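Long-range contacts in polyketide biosynthesis 3-hydroxy-3-methylglutaryl-ACP synthase PksG (Bacillus subtilis, PDB 4YXQ), which catalyses the aldol condensation of an acetyl group carried by AcpK with a beta-ketothioester polyketide intermediate during biosynthesis of the antibiotic bacillaene: residues Thr243-Ala248 and Thr317-Gly322; Gln185-Ala190 and Ser336-Pro341; Ile6-Val11 and Glu345-Phe350. All blocks are in the same frame, centred on the assembly; numbering follows the deposited sequence.

Contact 1. Residues Thr243-Ala248 and Thr317-Gly322; sequences TFQYLA and TPKRIG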
loop_
_atom_site.group_PDB
_atom_site.type_symbol
_atom_site.label_atom_id
_atom_site.label_comp_id
_atom_site.label_asym_id
_atom_site.label_seq_id
_atom_site.Cartn_x
_atom_site.Cartn_y
_atom_site.Cartn_z
ATOM N N THR A 243 28.737 -14.090 -7.260
ATOM C CA THR A 243 27.927 -13.165 -8.063
ATOM C C THR A 243 27.814 -11.785 -7.390
ATOM O O THR A 243 27.729 -10.764 -8.085
ATOM C CB THR A 243 26.511 -13.733 -8.294
ATOM O OG1 THR A 243 26.619 -15.027 -8.879
ATOM C CG2 THR A 243 25.693 -12.841 -9.218
ATOM N N PHE A 244 27.819 -11.782 -6.050
ATOM C CA PHE A 244 27.574 -10.593 -5.232
ATOM C C PHE A 244 28.818 -10.172 -4.478
ATOM O O PHE A 244 29.340 -10.925 -3.656
ATOM C CB PHE A 244 26.409 -10.849 -4.265
ATOM C CG PHE A 244 25.245 -11.452 -4.953
ATOM C CD1 PHE A 244 24.477 -10.694 -5.807
ATOM C CD2 PHE A 244 24.991 -12.808 -4.859
ATOM C CE1 PHE A 244 23.421 -11.264 -6.503
ATOM C CE2 PHE A 244 23.929 -13.376 -5.532
ATOM C CZ PHE A 244 23.152 -12.619 -6.361
ATOM N N GLN A 245 29.267 -8.951 -4.758
ATOM C CA GLN A 245 30.428 -8.402 -4.077
ATOM C C GLN A 245 30.038 -7.874 -2.713
ATOM O O GLN A 245 30.843 -7.899 -1.809
ATOM C CB GLN A 245 31.079 -7.301 -4.909
ATOM C CG GLN A 245 31.871 -7.801 -6.118
ATOM C CD GLN A 245 30.995 -8.430 -7.183
ATOM O OE1 GLN A 245 30.308 -7.743 -7.951
ATOM N NE2 GLN A 245 31.001 -9.748 -7.232
ATOM N N TYR A 246 28.810 -7.392 -2.550
ATOM C CA TYR A 246 28.261 -7.173 -1.190
ATOM C C TYR A 246 26.856 -7.753 -1.119
ATOM O O TYR A 246 26.225 -7.999 -2.148
ATOM C CB TYR A 246 28.252 -5.674 -0.800
ATOM C CG TYR A 246 29.600 -5.008 -0.871
ATOM C CD1 TYR A 246 30.444 -4.957 0.228
ATOM C CD2 TYR A 246 30.032 -4.407 -2.039
ATOM C CE1 TYR A 246 31.692 -4.344 0.161
ATOM C CE2 TYR A 246 31.276 -3.775 -2.114
ATOM C CZ TYR A 246 32.097 -3.750 -1.013
ATOM O OH TYR A 246 33.328 -3.151 -1.107
ATOM N N LEU A 247 26.368 -7.938 0.100
ATOM C CA LEU A 247 25.019 -8.399 0.357
ATOM C C LEU A 247 24.390 -7.538 1.417
ATOM O O LEU A 247 25.026 -7.220 2.457
ATOM C CB LEU A 247 25.036 -9.809 0.872
ATOM C CG LEU A 247 25.414 -10.944 -0.059
ATOM C CD1 LEU A 247 25.579 -12.189 0.772
ATOM C CD2 LEU A 247 24.382 -11.196 -1.127
ATOM N N ALA A 248 23.121 -7.175 1.200
ATOM C CA ALA A 248 22.355 -6.360 2.178
ATOM C C ALA A 248 21.124 -7.119 2.522
ATOM O O ALA A 248 20.507 -7.720 1.641
ATOM C CB ALA A 248 21.998 -4.993 1.594
ATOM N N THR A 317 35.607 -0.007 -8.929
ATOM C CA THR A 317 34.953 -0.466 -10.155
ATOM C C THR A 317 33.521 -0.867 -9.786
ATOM O O THR A 317 33.230 -1.067 -8.621
ATOM C CB THR A 317 35.726 -1.659 -10.740
ATOM O OG1 THR A 317 35.670 -2.766 -9.825
ATOM C CG2 THR A 317 37.210 -1.289 -10.921
ATOM N N PRO A 318 32.617 -0.973 -10.773
ATOM C CA PRO A 318 31.241 -1.366 -10.479
ATOM C C PRO A 318 31.136 -2.719 -9.796
ATOM O O PRO A 318 31.703 -3.707 -10.270
ATOM C CB PRO A 318 30.579 -1.421 -11.864
ATOM C CG PRO A 318 31.442 -0.594 -12.748
ATOM C CD PRO A 318 32.831 -0.759 -12.215
ATOM N N LYS A 319 30.376 -2.761 -8.708
ATOM C CA LYS A 319 30.139 -3.986 -7.948
ATOM C C LYS A 319 28.635 -4.335 -7.992
ATOM O O LYS A 319 27.786 -3.441 -7.999
ATOM C CB LYS A 319 30.561 -3.781 -6.484
ATOM C CG LYS A 319 31.977 -3.238 -6.236
ATOM C CD LYS A 319 33.076 -4.226 -6.608
ATOM C CE LYS A 319 34.466 -3.753 -6.188
ATOM N NZ LYS A 319 34.677 -3.696 -4.701
ATOM N N ARG A 320 28.321 -5.625 -7.964
ATOM C CA ARG A 320 26.958 -6.089 -7.804
ATOM C C ARG A 320 26.563 -6.338 -6.314
ATOM O O ARG A 320 27.292 -6.990 -5.573
ATOM C CB ARG A 320 26.745 -7.343 -8.631
ATOM C CG ARG A 320 25.343 -7.935 -8.478
ATOM C CD ARG A 320 24.995 -8.902 -9.584
ATOM N NE ARG A 320 24.470 -8.214 -10.749
ATOM C CZ ARG A 320 25.090 -8.105 -11.918
ATOM N NH1 ARG A 320 26.305 -8.578 -12.103
ATOM N NH2 ARG A 320 24.505 -7.437 -12.911
ATOM N N ILE A 321 25.427 -5.802 -5.879
ATOM C CA ILE A 321 24.959 -6.005 -4.527
ATOM C C ILE A 321 23.673 -6.808 -4.593
ATOM O O ILE A 321 22.819 -6.535 -5.429
ATOM C CB ILE A 321 24.676 -4.672 -3.825
ATOM C CG1 ILE A 321 25.893 -3.763 -3.865
ATOM C CG2 ILE A 321 24.266 -4.875 -2.371
ATOM C CD1 ILE A 321 25.592 -2.359 -3.411
ATOM N N GLY A 322 23.547 -7.800 -3.720
ATOM C CA GLY A 322 22.325 -8.595 -3.601
ATOM C C GLY A 322 21.565 -8.151 -2.370
ATOM O O GLY A 322 22.158 -7.988 -1.325
#
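Gln245 holds the backbone of Arg320 twice, with its own N and with its side-chain amide. Its N donates to Arg320 O over 2.9 Å, while its OE1 accepts from Arg320 N at 2.9 Å in a nearly straight bond (169°); Tyr246 N adds a weak bond to the same Arg320 O. The chain can double back in this way because it is bent at chi2 (67°), and the amide then stands in for the backbone carbonyl that a neighbouring strand would offer. The amide and the guanidinium of Arg320 are almost perpendicular. Across the bent Gln245 chain, at about a right angle, runs the aliphatic part of Lys319, whose CD meets Gln245 CG at 3.8 Å; its NZ goes on to Arg314 O.

Beyond Gln245 the two segments become neighbouring parallel strands, Tyr246 pairing with Ile321 and Leu247 with Gly322. Strand 246-249 is the outermost on this side of the central sheet within the chain, and the mostly helical connection to strand 319-327 makes this a beta-alpha-beta crossover, in keeping with the layered thiolase fold. Gly322 N donates to Tyr246 O (3.1 Å), and Gly322 O receives Ala248 N (2.8 Å). A short way past Ala248 comes His250, the probable proton donor/acceptor.

Glycine suits position 322 because, lacking a side chain, it lets the Phe244 ring come close, CD1 3.7 Å from Gly322 N. The Thr243 side chain runs alongside that of Arg320, CG2 of Thr243 being 4.0 Å from CD of Arg320. With CG anti to the backbone N (chi1 178°), Arg320 runs out along Thr243 and then bends at chi3, bringing its guanidinium to a salt bridge with Asp187. On the sheet face shared by Tyr246 and Ile321, the tyrosine CB packs on the isoleucine CG1, and helix 301-312 covers both.

Contact 2. Residues Gln185-Ala190 and Ser336-Pro341; sequences QIDPGA and SGITTP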
loop_
_atom_site.group_PDB
_atom_site.type_symbol
_atom_site.label_atom_id
_atom_site.label_comp_id
_atom_site.label_asym_id
_atom_site.label_seq_id
_atom_site.Cartn_x
_atom_site.Cartn_y
_atom_site.Cartn_z
ATOM N N GLN A 185 21.626 0.411 -10.130
ATOM C CA GLN A 185 20.925 0.034 -11.350
ATOM C C GLN A 185 20.468 -1.385 -11.152
ATOM O O GLN A 185 21.286 -2.288 -11.030
ATOM C CB GLN A 185 21.851 0.096 -12.588
ATOM C CG GLN A 185 21.140 -0.285 -13.881
ATOM C CD GLN A 185 22.001 -0.198 -15.133
ATOM O OE1 GLN A 185 22.684 0.815 -15.391
ATOM N NE2 GLN A 185 21.952 -1.244 -15.942
ATOM N N ILE A 186 19.171 -1.613 -11.155
ATOM C CA ILE A 186 18.704 -2.955 -10.921
ATOM C C ILE A 186 18.908 -3.843 -12.135
ATOM O O ILE A 186 18.979 -3.370 -13.268
ATOM C CB ILE A 186 17.231 -3.002 -10.458
ATOM C CG1 ILE A 186 16.282 -2.567 -11.572
ATOM C CG2 ILE A 186 17.055 -2.157 -9.214
ATOM C CD1 ILE A 186 15.788 -3.687 -12.472
ATOM N N ASP A 187 19.017 -5.138 -11.863
ATOM C CA ASP A 187 19.095 -6.188 -12.869
ATOM C C ASP A 187 17.672 -6.639 -13.205
ATOM O O ASP A 187 17.026 -7.330 -12.405
ATOM C CB ASP A 187 19.878 -7.355 -12.296
ATOM C CG ASP A 187 21.315 -6.992 -12.011
ATOM O OD1 ASP A 187 21.946 -6.413 -12.912
ATOM O OD2 ASP A 187 21.830 -7.306 -10.907
ATOM N N PRO A 188 17.157 -6.215 -14.366
ATOM C CA PRO A 188 15.709 -6.407 -14.613
ATOM C C PRO A 188 15.334 -7.869 -14.706
ATOM O O PRO A 188 16.022 -8.639 -15.374
ATOM C CB PRO A 188 15.489 -5.727 -15.966
ATOM C CG PRO A 188 16.822 -5.823 -16.632
ATOM C CD PRO A 188 17.822 -5.581 -15.521
ATOM N N GLY A 189 14.318 -8.252 -13.942
ATOM C CA GLY A 189 13.845 -9.626 -13.918
ATOM C C GLY A 189 14.613 -10.540 -12.973
ATOM O O GLY A 189 14.220 -11.680 -12.754
ATOM N N ALA A 190 15.702 -10.046 -12.396
ATOM C CA ALA A 190 16.511 -10.840 -11.495
ATOM C C ALA A 190 15.898 -10.709 -10.117
ATOM O O ALA A 190 16.377 -9.918 -9.270
ATOM C CB ALA A 190 17.929 -10.322 -11.503
ATOM N N SER A 336 18.884 -7.781 -7.032
ATOM C CA SER A 336 20.231 -7.305 -7.168
ATOM C C SER A 336 20.368 -6.119 -8.107
ATOM O O SER A 336 19.498 -5.864 -8.977
ATOM C CB SER A 336 21.088 -8.444 -7.695
ATOM O OG SER A 336 20.756 -8.713 -9.047
ATOM N N GLY A 337 21.488 -5.419 -7.947
ATOM C CA GLY A 337 21.817 -4.279 -8.797
ATOM C C GLY A 337 23.322 -3.974 -8.811
ATOM O O GLY A 337 24.071 -4.508 -8.003
ATOM N N ILE A 338 23.718 -3.081 -9.709
ATOM C CA ILE A 338 25.071 -2.608 -9.817
ATOM C C ILE A 338 25.196 -1.191 -9.261
ATOM O O ILE A 338 24.350 -0.367 -9.560
ATOM C CB ILE A 338 25.481 -2.535 -11.297
ATOM C CG1 ILE A 338 25.506 -3.915 -11.931
ATOM C CG2 ILE A 338 26.854 -1.905 -11.458
ATOM C CD1 ILE A 338 25.189 -3.839 -13.416
ATOM N N THR A 339 26.238 -0.901 -8.485
ATOM C CA THR A 339 26.531 0.472 -8.138
ATOM C C THR A 339 27.937 0.816 -8.557
ATOM O O THR A 339 28.845 0.018 -8.404
ATOM C CB THR A 339 26.348 0.821 -6.642
ATOM O OG1 THR A 339 27.601 1.211 -6.046
ATOM C CG2 THR A 339 25.714 -0.302 -5.878
ATOM N N THR A 340 28.091 2.027 -9.097
ATOM C CA THR A 340 29.323 2.462 -9.760
ATOM C C THR A 340 30.065 3.440 -8.887
ATOM O O THR A 340 29.489 3.976 -7.935
ATOM C CB THR A 340 29.005 3.175 -11.078
ATOM O OG1 THR A 340 28.157 4.299 -10.817
ATOM C CG2 THR A 340 28.319 2.224 -12.071
ATOM N N PRO A 341 31.351 3.675 -9.190
ATOM C CA PRO A 341 32.102 4.701 -8.467
ATOM C C PRO A 341 31.370 6.024 -8.450
ATOM O O PRO A 341 31.422 6.726 -7.437
ATOM C CB PRO A 341 33.416 4.826 -9.253
ATOM C CG PRO A 341 33.358 3.824 -10.367
ATOM C CD PRO A 341 32.215 2.882 -10.075
#
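The carboxylate of Asp187 is held through both of its oxygens. At one end OD2 offers its anti lone pair, the one turned away from OD1, to the hydroxyl of Ser336, which donates over a short 2.6 Å between Ser336 OG and Asp187 OD2. At the other end OD1 forms a salt bridge with Arg320 and has the methyl CD1 of Ile338 nearby at 4.2 Å, the isoleucine side chain crossing the aspartate at about a right angle. Ser336 OG sits between its backbone N and carbonyl carbon (chi1 70°), a position from which it meets Asp187 and also hydrogen-bonds Tyr231 OH.

The backbones of these residues belong to an antiparallel ladder between strands 184-195 and 331-339. Gln185 and Ile338 form a hydrogen-bonded pair, with Gln185 N to Ile338 O and Ile338 N to Gln185 O both at 2.9 Å. Further along, Asp187 N donates to Ser336 O (3.0 Å). Ile186 and Gly337, the non-hydrogen-bonded pair between them, approach to 4.0 Å from CA to CA. Such closeness suits glycine, whose lack of a side chain lets the strands draw together. Ile186, on the opposite face of the sheet from Gln185, packs on Phe121 and Val125 of helix 116-130.

After Asp187 the chain rounds a type II turn, with Pro188 in its second position and Gly189, at positive phi (84°), in its third. Lying between a hydroxyl donor and an arginine, Asp187 is probably ionised, and its charge ties strand 184-195 to two other strands of the sheet.

Contact 3. Residues Ile6-Val11 and Glu345-Phe350; sequences IEAMNV and ERQRTF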
loop_
_atom_site.group_PDB
_atom_site.type_symbol
_atom_site.label_atom_id
_atom_site.label_comp_id
_atom_site.label_asym_id
_atom_site.label_seq_id
_atom_site.Cartn_x
_atom_site.Cartn_y
_atom_site.Cartn_z
ATOM N N ILE A 6 17.951 3.296 -8.618
ATOM C CA ILE A 6 18.129 4.387 -7.700
ATOM C C ILE A 6 19.054 5.414 -8.319
ATOM O O ILE A 6 20.156 5.080 -8.718
ATOM C CB ILE A 6 18.747 3.892 -6.389
ATOM C CG1 ILE A 6 17.911 2.735 -5.810
ATOM C CG2 ILE A 6 18.866 5.047 -5.425
ATOM C CD1 ILE A 6 18.366 2.256 -4.458
ATOM N N GLU A 7 18.571 6.649 -8.445
ATOM C CA GLU A 7 19.374 7.770 -8.896
ATOM C C GLU A 7 19.928 8.484 -7.702
ATOM O O GLU A 7 20.969 9.090 -7.782
ATOM C CB GLU A 7 18.547 8.740 -9.756
ATOM C CG GLU A 7 17.887 8.057 -10.938
ATOM C CD GLU A 7 17.430 9.017 -12.050
ATOM O OE1 GLU A 7 17.130 10.200 -11.763
ATOM O OE2 GLU A 7 17.308 8.538 -13.205
ATOM N N ALA A 8 19.237 8.404 -6.578
ATOM C CA ALA A 8 19.721 8.994 -5.323
ATOM C C ALA A 8 18.924 8.454 -4.155
ATOM O O ALA A 8 17.795 8.037 -4.312
ATOM C CB ALA A 8 19.565 10.494 -5.356
ATOM N N MET A 9 19.517 8.538 -2.981
ATOM C CA MET A 9 19.013 7.876 -1.819
ATOM C C MET A 9 19.548 8.574 -0.576
ATOM O O MET A 9 20.740 8.860 -0.490
ATOM C CB MET A 9 19.492 6.447 -1.865
ATOM C CG MET A 9 19.166 5.583 -0.675
ATOM S SD MET A 9 19.857 3.939 -0.999
ATOM C CE MET A 9 18.715 3.101 0.052
ATOM N N ASN A 10 18.682 8.833 0.394
ATOM C CA ASN A 10 19.135 9.490 1.583
ATOM C C ASN A 10 18.370 9.038 2.795
ATOM O O ASN A 10 17.232 8.601 2.699
ATOM C CB ASN A 10 19.027 10.994 1.411
ATOM C CG ASN A 10 19.559 11.775 2.610
ATOM O OD1 ASN A 10 20.636 11.505 3.116
ATOM N ND2 ASN A 10 18.767 12.696 3.097
ATOM N N VAL A 11 19.040 9.151 3.943
ATOM C CA VAL A 11 18.593 8.605 5.205
ATOM C C VAL A 11 18.317 9.746 6.148
ATOM O O VAL A 11 19.126 10.646 6.260
ATOM C CB VAL A 11 19.712 7.764 5.826
ATOM C CG1 VAL A 11 19.353 7.293 7.232
ATOM C CG2 VAL A 11 20.011 6.587 4.932
ATOM N N GLU A 345 29.869 8.300 -5.234
ATOM C CA GLU A 345 30.187 9.751 -5.149
ATOM C C GLU A 345 28.949 10.577 -4.878
ATOM O O GLU A 345 28.925 11.423 -3.973
ATOM C CB GLU A 345 30.803 10.294 -6.458
ATOM C CG GLU A 345 32.315 10.356 -6.608
ATOM C CD GLU A 345 32.746 10.343 -8.117
ATOM O OE1 GLU A 345 33.481 9.404 -8.552
ATOM O OE2 GLU A 345 32.322 11.246 -8.901
ATOM N N ARG A 346 27.939 10.359 -5.711
ATOM C CA ARG A 346 26.610 10.959 -5.540
ATOM C C ARG A 346 26.102 10.730 -4.115
ATOM O O ARG A 346 25.704 11.653 -3.416
ATOM C CB ARG A 346 25.656 10.320 -6.535
ATOM C CG ARG A 346 24.892 11.274 -7.407
ATOM C CD ARG A 346 23.677 11.852 -6.728
ATOM N NE ARG A 346 22.537 11.920 -7.655
ATOM C CZ ARG A 346 21.504 12.763 -7.542
ATOM N NH1 ARG A 346 21.445 13.638 -6.526
ATOM N NH2 ARG A 346 20.520 12.729 -8.450
ATOM N N GLN A 347 26.177 9.491 -3.668
ATOM C CA GLN A 347 25.741 9.172 -2.309
ATOM C C GLN A 347 26.517 9.882 -1.224
ATOM O O GLN A 347 25.970 10.179 -0.155
ATOM C CB GLN A 347 25.774 7.665 -2.075
ATOM C CG GLN A 347 24.637 6.943 -2.774
ATOM C CD GLN A 347 23.290 7.488 -2.378
ATOM O OE1 GLN A 347 22.575 8.028 -3.200
ATOM N NE2 GLN A 347 22.968 7.408 -1.101
ATOM N N ARG A 348 27.782 10.175 -1.482
ATOM C CA ARG A 348 28.596 10.815 -0.461
ATOM C C ARG A 348 28.155 12.258 -0.248
ATOM O O ARG A 348 28.210 12.751 0.876
ATOM C CB ARG A 348 30.090 10.759 -0.801
ATOM C CG ARG A 348 30.953 10.558 0.437
ATOM C CD ARG A 348 32.435 10.627 0.140
ATOM N NE ARG A 348 32.812 12.029 -0.061
ATOM C CZ ARG A 348 32.926 12.643 -1.236
ATOM N NH1 ARG A 348 32.716 12.000 -2.390
ATOM N NH2 ARG A 348 33.265 13.927 -1.258
ATOM N N THR A 349 27.692 12.923 -1.306
ATOM C CA THR A 349 27.247 14.323 -1.179
ATOM C C THR A 349 26.151 14.518 -0.138
ATOM O O THR A 349 25.974 15.628 0.347
ATOM C CB THR A 349 26.718 14.901 -2.501
ATOM O OG1 THR A 349 25.605 14.117 -2.961
ATOM C CG2 THR A 349 27.799 14.911 -3.579
ATOM N N PHE A 350 25.435 13.446 0.230
ATOM C CA PHE A 350 24.346 13.557 1.189
ATOM C C PHE A 350 24.824 13.562 2.610
ATOM O O PHE A 350 24.086 13.971 3.503
ATOM C CB PHE A 350 23.311 12.443 0.991
ATOM C CG PHE A 350 22.524 12.570 -0.288
ATOM C CD1 PHE A 350 21.824 13.730 -0.578
ATOM C CD2 PHE A 350 22.523 11.529 -1.223
ATOM C CE1 PHE A 350 21.117 13.843 -1.778
ATOM C CE2 PHE A 350 21.822 11.640 -2.415
ATOM C CZ PHE A 350 21.116 12.790 -2.698
HETATM O O HOH W 1 21.967 12.737 5.158
#
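Side-chain amide to strand backbone is the central interaction here: Gln347, on helix 341-348, reaches the backbone of Met9 in strand 5-12, an inner strand of the central sheet. Gln347 NE2 donates to Met9 O at 2.7 Å, with the oxygen close to the amide plane, and OE1 receives Met9 N in a weak bond of 3.1 Å. A bend at chi2 (-56°) turns the amide to the strand. Ala8 and Asn10 bond instead to strand 171-178, and Met9 N and O, pointing to the other side, meet in glutamine a group that has both a donor and an acceptor.

Ala8 is small enough for two larger groups to share its methyl. The guanidinium of Arg346 lies flat against it, with Ala8 CB centred over one face 3.7 Å from Arg346 CZ. The same methyl touches the edge of the Phe350 ring, Ala8 CB to CZ at 3.8 Å. One face of that ring takes Asn10 CB, offset toward the rim, and over the opposite face stands Thr349 OG1, which itself donates to Arg346 O. Asn10 crosses the ring obliquely, its amide only 29° from the ring plane, and a water donates to both Asn10 OD1 (2.7 Å) and Phe350 O (3.0 Å). The other end of that amide, ND2, is bound by Ala58 O, so a carbonyl and a water together fix its rotation.

At Glu7 and Ala8 strand 5-12 carries a classic beta bulge, the two residues together opposing Leu176 of strand 171-178, and Glu7 turns to Lys137 and Asn180. Helix 51-64 flanks the contact through Pro61 and Ile62, which touch both Asn10 and Phe350, while the Met9 side chain extends away to Phe303 of helix 301-312 and Val173 of strand 171-178.

In the fold
From the N terminus the chain lays down 6-11, then 185-190, then 243-248, and afterwards meets their partners in reverse order. Contact 1 closes first, when 317-322 joins 243-248; contact 2 follows at 336-341, and contact 3 at 345-350. The three loops are therefore nested, with none crossing. Contacts 1 and 2, their centres about 9 Å apart, touch directly through adjacent strands 319-327 and 331-339 of the mixed sheet. Contact 3 adjoins contact 2 in sequence, as strand 331-339 leads into helix 341-348. Contact 3 ties strand 5-12 to helix 341-348, contact 2 joins strand 184-195 to 331-339, and contact 1 adds edge strand 246-249 to 319-327.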